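Local coordinates for CELL WALL surface anchor family protein (Streptococcus pneumoniae, PDB 2X9Z) that forms the repeating backbone subunit of the pneumococcal pilus, a cell-wall-anchored surface fibre linked to cell adhesion, at residues G66-T71 and L84-T89; G176-F181 and T194-T199; T180-N185 and V218-K223. The protein carries 1 engineered substitution. One frame throughout, in Å; residues are numbered along the deposited sequence.

Interaction 1 of 3, residues G66-T71 and L84-T89; sequences GTVKVT and LTEVAT
E86 reaches from the strand 82-87 to the backbone of G66, and V68 meets L84 beside it; these two pairs carry most of a small contact at the protein surface. The polar part rests on one carboxylate oxygen. G66 N donates to E86 OE2 over 2.8 Å in a nearly straight bond, 173° at the hydrogen, arriving on the syn side but 21° out of the carboxylate plane. A water makes the second link: it accepts from V68 N at 2.9 Å and donates to the same E86 OE2 at 3.0 Å. One oxygen thus serves two backbone N-H groups, one directly and one through solvent. The glutamate reaches this far because its CG lies anti to the carbonyl carbon (chi1 -68°) and the chain then runs extended.

The apolar part is a tip-to-tip meeting of V68 and L84. V68 CB stands 3.8 Å from L84 CD2, and V68 CG1 faces L84 CD1 at 4.1 Å. V68 CG2 slides past the glutamate, 3.9 Å from E86 OE2. L93 of the strand 90-95 touches both V68 and L84, while F63 packs on V68 and E86.

The segments belong to different sheets of the Cna-B-like region, 66-71 to the one containing 61-72 and 84-89 to the one edged by 82-87. No direct backbone-to-backbone hydrogen bond joins them. A side-chain carboxylate instead accepts one N-H directly and a second through a water at the irregular part of strand 61-72, and its negative charge probably favours both bonds.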
# COMPACT_ATOMS: atom_id res chain seq x y z
N GLY A 66 -10.44 -10.70 9.68
CA GLY A 66 -10.73 -10.82 11.09
C GLY A 66 -9.48 -10.86 11.95
O GLY A 66 -9.59 -10.88 13.18
N THR A 67 -8.31 -10.88 11.33
CA THR A 67 -7.06 -11.02 12.07
C THR A 67 -6.33 -9.71 12.36
O THR A 67 -5.26 -9.73 12.97
CB THR A 67 -6.06 -11.99 11.38
OG1 THR A 67 -5.59 -11.42 10.15
CG2 THR A 67 -6.72 -13.34 11.11
N VAL A 68 -6.88 -8.57 11.94
CA VAL A 68 -6.20 -7.29 12.13
C VAL A 68 -6.31 -6.80 13.56
O VAL A 68 -7.42 -6.70 14.11
CB VAL A 68 -6.71 -6.21 11.15
CG1 VAL A 68 -5.94 -4.91 11.34
CG2 VAL A 68 -6.60 -6.68 9.72
N LYS A 69 -5.17 -6.49 14.17
CA LYS A 69 -5.11 -5.88 15.50
C LYS A 69 -4.26 -4.62 15.42
O LYS A 69 -3.28 -4.57 14.68
CB LYS A 69 -4.48 -6.85 16.50
CG LYS A 69 -5.14 -8.23 16.58
CD LYS A 69 -6.30 -8.27 17.56
CE LYS A 69 -6.69 -9.70 17.91
NZ LYS A 69 -7.18 -10.44 16.73
N VAL A 70 -4.64 -3.60 16.18
CA VAL A 70 -3.88 -2.35 16.16
C VAL A 70 -3.65 -1.81 17.58
O VAL A 70 -4.57 -1.76 18.40
CB VAL A 70 -4.57 -1.28 15.27
CG1 VAL A 70 -6.01 -1.05 15.70
CG2 VAL A 70 -3.78 0.02 15.28
N THR A 71 -2.40 -1.42 17.84
CA THR A 71 -2.00 -0.89 19.13
C THR A 71 -1.24 0.41 18.94
O THR A 71 -0.61 0.63 17.90
CB THR A 71 -1.07 -1.89 19.90
OG1 THR A 71 0.11 -2.14 19.13
CG2 THR A 71 -1.80 -3.20 20.19
N LEU A 84 -11.74 0.17 10.11
CA LEU A 84 -11.09 -0.87 9.34
C LEU A 84 -12.03 -1.37 8.25
O LEU A 84 -13.19 -1.67 8.52
CB LEU A 84 -10.74 -2.04 10.27
CG LEU A 84 -10.18 -3.31 9.62
CD1 LEU A 84 -8.81 -3.03 9.01
CD2 LEU A 84 -10.08 -4.43 10.64
N THR A 85 -11.52 -1.46 7.02
CA THR A 85 -12.26 -2.06 5.92
C THR A 85 -11.41 -3.18 5.34
O THR A 85 -10.28 -2.96 4.91
CB THR A 85 -12.57 -1.04 4.82
OG1 THR A 85 -13.25 0.09 5.39
CG2 THR A 85 -13.46 -1.67 3.75
N GLU A 86 -11.97 -4.38 5.34
CA GLU A 86 -11.28 -5.57 4.86
C GLU A 86 -11.90 -6.02 3.55
O GLU A 86 -13.12 -6.11 3.42
CB GLU A 86 -11.38 -6.67 5.91
CG GLU A 86 -10.59 -6.36 7.18
CD GLU A 86 -10.81 -7.39 8.27
OE1 GLU A 86 -11.88 -7.36 8.92
OE2 GLU A 86 -9.91 -8.22 8.49
N VAL A 87 -11.03 -6.32 2.59
CA VAL A 87 -11.46 -6.86 1.31
C VAL A 87 -10.67 -8.14 1.03
O VAL A 87 -9.83 -8.56 1.83
CB VAL A 87 -11.29 -5.83 0.17
CG1 VAL A 87 -12.20 -4.64 0.40
CG2 VAL A 87 -9.83 -5.39 0.05
N ALA A 88 -10.94 -8.76 -0.11
CA ALA A 88 -10.36 -10.06 -0.39
C ALA A 88 -8.83 -10.04 -0.38
O ALA A 88 -8.19 -11.00 0.05
CB ALA A 88 -10.89 -10.63 -1.71
N THR A 89 -8.25 -8.94 -0.85
CA THR A 89 -6.81 -8.87 -1.05
C THR A 89 -6.06 -8.02 -0.02
O THR A 89 -4.86 -7.78 -0.19
CB THR A 89 -6.47 -8.35 -2.47
OG1 THR A 89 -7.08 -7.07 -2.67
CG2 THR A 89 -6.97 -9.32 -3.54
O HOH W 1 -9.67 -7.91 11.42

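Interaction 2 of 3, residues G176-F181 and T194-T199; sequences GAEATF and TVTLTT
A179 and L197 face each other as a hydrogen-bonded antiparallel pair: L197 N gives to A179 O at 2.7 Å, and A179 N returns a bond to L197 O. F181 and V195 repeat the pattern two residues on, F181 N to V195 O at 2.9 Å and V195 N to F181 O. Between them T180 and T196 form a non-hydrogen-bonded pair.

The face bearing A179, F181, V195 and L197 is buried. F181 CB packs 3.9 Å from V195 CG2, and K163 of the strand 159-166 covers A179, F181 and L197. On the other face T180 CG2 touches T194 CG2 at 3.6 Å; T180 holds OG1 beside its backbone N (chi1 -60°), which leaves the methyl anti to that N and turned to T194.

Where regular pairing ends, a water donates to A177 O and to L197 O, each at 2.8 Å, and T199 CG2 lies against the A177-E178 peptide, 3.5 Å from E178 N. The pairing is that of the beta hairpin 179-185/191-197. Its chemistry implies cohesion from backbone bonds and from the apolar, buried face of A179, F181, V195 and L197, with threonines on the other face, and a water bridging the two chains where the pairing ends.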
# COMPACT_ATOMS: atom_id res chain seq x y z
N GLY A 176 -3.26 18.07 -13.14
CA GLY A 176 -2.43 19.01 -12.40
C GLY A 176 -0.99 19.09 -12.91
O GLY A 176 -0.35 20.14 -12.80
N ALA A 177 -0.49 17.99 -13.45
CA ALA A 177 0.89 17.91 -13.89
C ALA A 177 1.11 16.65 -14.68
O ALA A 177 0.32 15.71 -14.58
CB ALA A 177 1.83 17.92 -12.70
N GLU A 178 2.19 16.62 -15.45
CA GLU A 178 2.64 15.38 -16.05
C GLU A 178 2.83 14.35 -14.94
O GLU A 178 3.38 14.67 -13.88
CB GLU A 178 3.95 15.61 -16.80
CG GLU A 178 4.37 14.42 -17.63
CD GLU A 178 5.51 14.74 -18.58
OE1 GLU A 178 6.47 15.41 -18.14
OE2 GLU A 178 5.46 14.33 -19.75
N ALA A 179 2.37 13.12 -15.16
CA ALA A 179 2.40 12.10 -14.12
C ALA A 179 3.24 10.92 -14.58
O ALA A 179 3.01 10.38 -15.65
CB ALA A 179 0.98 11.64 -13.78
N THR A 180 4.22 10.55 -13.76
CA THR A 180 5.09 9.42 -14.09
C THR A 180 4.79 8.26 -13.15
O THR A 180 4.61 8.44 -11.95
CB THR A 180 6.57 9.83 -13.98
OG1 THR A 180 6.82 10.91 -14.90
CG2 THR A 180 7.49 8.66 -14.32
N PHE A 181 4.75 7.05 -13.72
CA PHE A 181 4.49 5.84 -12.94
C PHE A 181 5.54 4.80 -13.23
O PHE A 181 5.94 4.61 -14.37
CB PHE A 181 3.13 5.23 -13.29
CG PHE A 181 1.97 6.14 -13.04
CD1 PHE A 181 1.65 7.15 -13.93
CD2 PHE A 181 1.17 5.98 -11.91
CE1 PHE A 181 0.57 7.99 -13.70
CE2 PHE A 181 0.09 6.81 -11.67
CZ PHE A 181 -0.21 7.82 -12.56
N THR A 194 8.70 2.29 -17.09
CA THR A 194 8.33 3.59 -16.56
C THR A 194 7.53 4.29 -17.64
O THR A 194 7.96 4.35 -18.79
CB THR A 194 9.57 4.42 -16.20
OG1 THR A 194 10.30 3.75 -15.17
CG2 THR A 194 9.17 5.81 -15.72
N VAL A 195 6.34 4.78 -17.29
CA VAL A 195 5.46 5.42 -18.25
C VAL A 195 5.13 6.83 -17.79
O VAL A 195 5.21 7.14 -16.60
CB VAL A 195 4.15 4.64 -18.45
CG1 VAL A 195 4.44 3.22 -18.93
CG2 VAL A 195 3.32 4.62 -17.17
N THR A 196 4.79 7.68 -18.74
CA THR A 196 4.46 9.07 -18.45
C THR A 196 3.11 9.42 -19.06
O THR A 196 2.85 9.10 -20.23
CB THR A 196 5.52 10.02 -19.02
OG1 THR A 196 6.77 9.80 -18.35
CG2 THR A 196 5.10 11.46 -18.85
N LEU A 197 2.27 10.08 -18.28
CA LEU A 197 0.99 10.56 -18.76
C LEU A 197 1.07 12.07 -18.91
O LEU A 197 1.17 12.80 -17.92
CB LEU A 197 -0.10 10.19 -17.75
CG LEU A 197 -1.56 10.34 -18.16
CD1 LEU A 197 -1.86 9.46 -19.36
CD2 LEU A 197 -2.47 9.98 -16.99
N THR A 198 1.04 12.55 -20.15
CA THR A 198 1.03 13.98 -20.39
C THR A 198 -0.33 14.54 -20.01
O THR A 198 -1.31 13.79 -19.88
CB THR A 198 1.33 14.32 -21.85
OG1 THR A 198 0.41 13.62 -22.69
CG2 THR A 198 2.75 13.93 -22.20
N THR A 199 -0.40 15.85 -19.83
CA THR A 199 -1.60 16.48 -19.29
C THR A 199 -2.77 16.51 -20.26
O THR A 199 -3.90 16.81 -19.87
CB THR A 199 -1.29 17.90 -18.79
OG1 THR A 199 -0.75 18.67 -19.87
CG2 THR A 199 -0.29 17.85 -17.66
O HOH W 2 -0.95 14.15 -16.58

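Interaction 3 of 3, residues T180-N185 and V218-K223; sequences TFDLVN and VERSIK
The carboxylate of D182 is gripped side-on by R220, one nitrogen to each oxygen. R220 NH2 donates to the syn lone pair of D182 OD1 at 2.9 Å, and R220 NE bonds D182 OD2 at 2.9 Å from 31° out of the carboxylate plane. Both oxygens lie close to the guanidinium plane, yet the two flat groups are turned 41° apart, so the fork is twisted. Each oxygen has another partner: OD1 accepts from T194 OG1, and a water donates to D182 OD2 and to V218 O. These bonds fix the rotation of the carboxylate, and the paired charge probably favours its ionised form.

R220 gets there with CG anti to its carbonyl carbon (chi1 -64°) and an extended chain as far as NE, crossing T180, whose CG2 lies over one guanidinium face and 3.6 Å from R220 CD. Its own backbone is tied as well, R220 N to T180 O at 2.9 Å.

Next to the salt bridge the main chains pair antiparallel. D182 and V218 exchange two bonds, the shorter from V218 N to D182 O at 2.8 Å, and F181 sits opposite E219 in a non-hydrogen-bonded pair. Here ring and E219 side chain run side by side, their planes nearly perpendicular, with F181 CE2 3.5 Å from E219 OE1. E219 lies by K163 and N242, consistent with the Lys-Asn isopeptide site with its assisting acid known in Cna-B-like pilin domains.

Strand 179-185 is the middle of a three-stranded antiparallel sheet, with 215-219 along one edge and 191-197 along the other. L161 of the strand 159-166, in the adjoining four-stranded sheet, packs against F181.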
# COMPACT_ATOMS: atom_id res chain seq x y z
N THR A 180 4.22 10.55 -13.76
CA THR A 180 5.09 9.42 -14.09
C THR A 180 4.79 8.26 -13.15
O THR A 180 4.61 8.44 -11.95
CB THR A 180 6.57 9.83 -13.98
OG1 THR A 180 6.82 10.91 -14.90
CG2 THR A 180 7.49 8.66 -14.32
N PHE A 181 4.75 7.05 -13.72
CA PHE A 181 4.49 5.84 -12.94
C PHE A 181 5.54 4.80 -13.23
O PHE A 181 5.94 4.61 -14.37
CB PHE A 181 3.13 5.23 -13.29
CG PHE A 181 1.97 6.14 -13.04
CD1 PHE A 181 1.65 7.15 -13.93
CD2 PHE A 181 1.17 5.98 -11.91
CE1 PHE A 181 0.57 7.99 -13.70
CE2 PHE A 181 0.09 6.81 -11.67
CZ PHE A 181 -0.21 7.82 -12.56
N ASP A 182 5.98 4.10 -12.19
CA ASP A 182 6.81 2.94 -12.38
C ASP A 182 5.93 1.70 -12.33
O ASP A 182 5.20 1.48 -11.36
CB ASP A 182 7.89 2.88 -11.30
CG ASP A 182 8.90 4.00 -11.45
OD1 ASP A 182 9.53 4.09 -12.53
OD2 ASP A 182 9.05 4.80 -10.51
N LEU A 183 5.95 0.93 -13.41
CA LEU A 183 5.28 -0.36 -13.41
C LEU A 183 6.23 -1.38 -12.79
O LEU A 183 7.32 -1.63 -13.31
CB LEU A 183 4.88 -0.77 -14.83
CG LEU A 183 4.02 -2.04 -14.91
CD1 LEU A 183 2.65 -1.83 -14.28
CD2 LEU A 183 3.89 -2.53 -16.34
N VAL A 184 5.83 -1.93 -11.65
CA VAL A 184 6.67 -2.80 -10.84
C VAL A 184 6.06 -4.19 -10.80
O VAL A 184 4.84 -4.33 -10.69
CB VAL A 184 6.76 -2.25 -9.39
CG1 VAL A 184 7.69 -3.09 -8.54
CG2 VAL A 184 7.19 -0.77 -9.40
N ASN A 185 6.90 -5.21 -10.91
CA ASN A 185 6.45 -6.58 -10.67
C ASN A 185 6.04 -6.65 -9.20
O ASN A 185 6.87 -6.45 -8.32
CB ASN A 185 7.60 -7.56 -10.96
CG ASN A 185 7.21 -9.01 -10.72
OD1 ASN A 185 6.52 -9.33 -9.77
ND2 ASN A 185 7.69 -9.89 -11.59
N VAL A 218 3.10 2.35 -9.69
CA VAL A 218 3.36 3.15 -8.51
C VAL A 218 3.61 4.59 -8.95
O VAL A 218 4.57 4.88 -9.65
CB VAL A 218 4.58 2.62 -7.71
CG1 VAL A 218 4.73 3.38 -6.40
CG2 VAL A 218 4.45 1.11 -7.45
N GLU A 219 2.71 5.49 -8.57
CA GLU A 219 2.83 6.89 -8.96
C GLU A 219 4.04 7.53 -8.29
O GLU A 219 4.19 7.47 -7.06
CB GLU A 219 1.56 7.65 -8.56
CG GLU A 219 1.51 9.08 -9.04
CD GLU A 219 0.16 9.71 -8.79
OE1 GLU A 219 -0.84 9.21 -9.35
OE2 GLU A 219 0.08 10.70 -8.03
N ARG A 220 4.94 8.11 -9.08
CA ARG A 220 5.95 8.97 -8.49
C ARG A 220 5.27 10.21 -7.91
O ARG A 220 4.42 10.81 -8.54
CB ARG A 220 7.00 9.35 -9.53
CG ARG A 220 7.80 8.16 -10.08
CD ARG A 220 8.93 8.61 -10.97
NE ARG A 220 9.61 7.46 -11.56
CZ ARG A 220 10.63 7.56 -12.40
NH1 ARG A 220 11.09 8.75 -12.75
NH2 ARG A 220 11.19 6.46 -12.89
N SER A 221 5.63 10.57 -6.68
CA SER A 221 4.95 11.65 -5.99
C SER A 221 4.84 12.91 -6.84
O SER A 221 5.82 13.40 -7.40
CB SER A 221 5.67 11.98 -4.68
OG SER A 221 5.14 13.16 -4.11
N ILE A 222 3.61 13.43 -6.93
CA ILE A 222 3.34 14.69 -7.58
C ILE A 222 3.04 15.69 -6.47
O ILE A 222 2.14 15.48 -5.65
CB ILE A 222 2.12 14.59 -8.52
CG1 ILE A 222 2.30 13.44 -9.51
CG2 ILE A 222 1.91 15.90 -9.27
CD1 ILE A 222 1.11 13.20 -10.39
N LYS A 223 3.81 16.77 -6.43
CA LYS A 223 3.70 17.73 -5.33
C LYS A 223 2.27 18.21 -5.16
O LYS A 223 1.68 18.77 -6.08
CB LYS A 223 4.64 18.91 -5.57
CG LYS A 223 4.63 19.94 -4.44
CD LYS A 223 5.60 21.08 -4.73
CE LYS A 223 5.49 22.18 -3.69
NZ LYS A 223 5.85 21.69 -2.33
O HOH W 3 4.67 11.72 -11.26
O HOH W 4 7.30 4.96 -8.45

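In the fold
Interactions 2 and 3 share strand 179-185, bonding it to its two neighbours in one sheet; their centres are 9 Å apart, and T194 and D182 join them directly. Interaction 1 lies on the opposite side of the chain's centre, with its centre 33 Å from that of interaction 2 and 26 Å from that of interaction 3. It bridges two sheets, and accordingly relies on a side chain and a water where the others rely on main-chain pairing. Interaction 2 is partly buried and adds apolar packing to its backbone bonds; interaction 3, a surface contact by burial, adds a salt bridge. Interaction 1 is also superficial, its carboxylate taking one peptide N-H directly and another through a water.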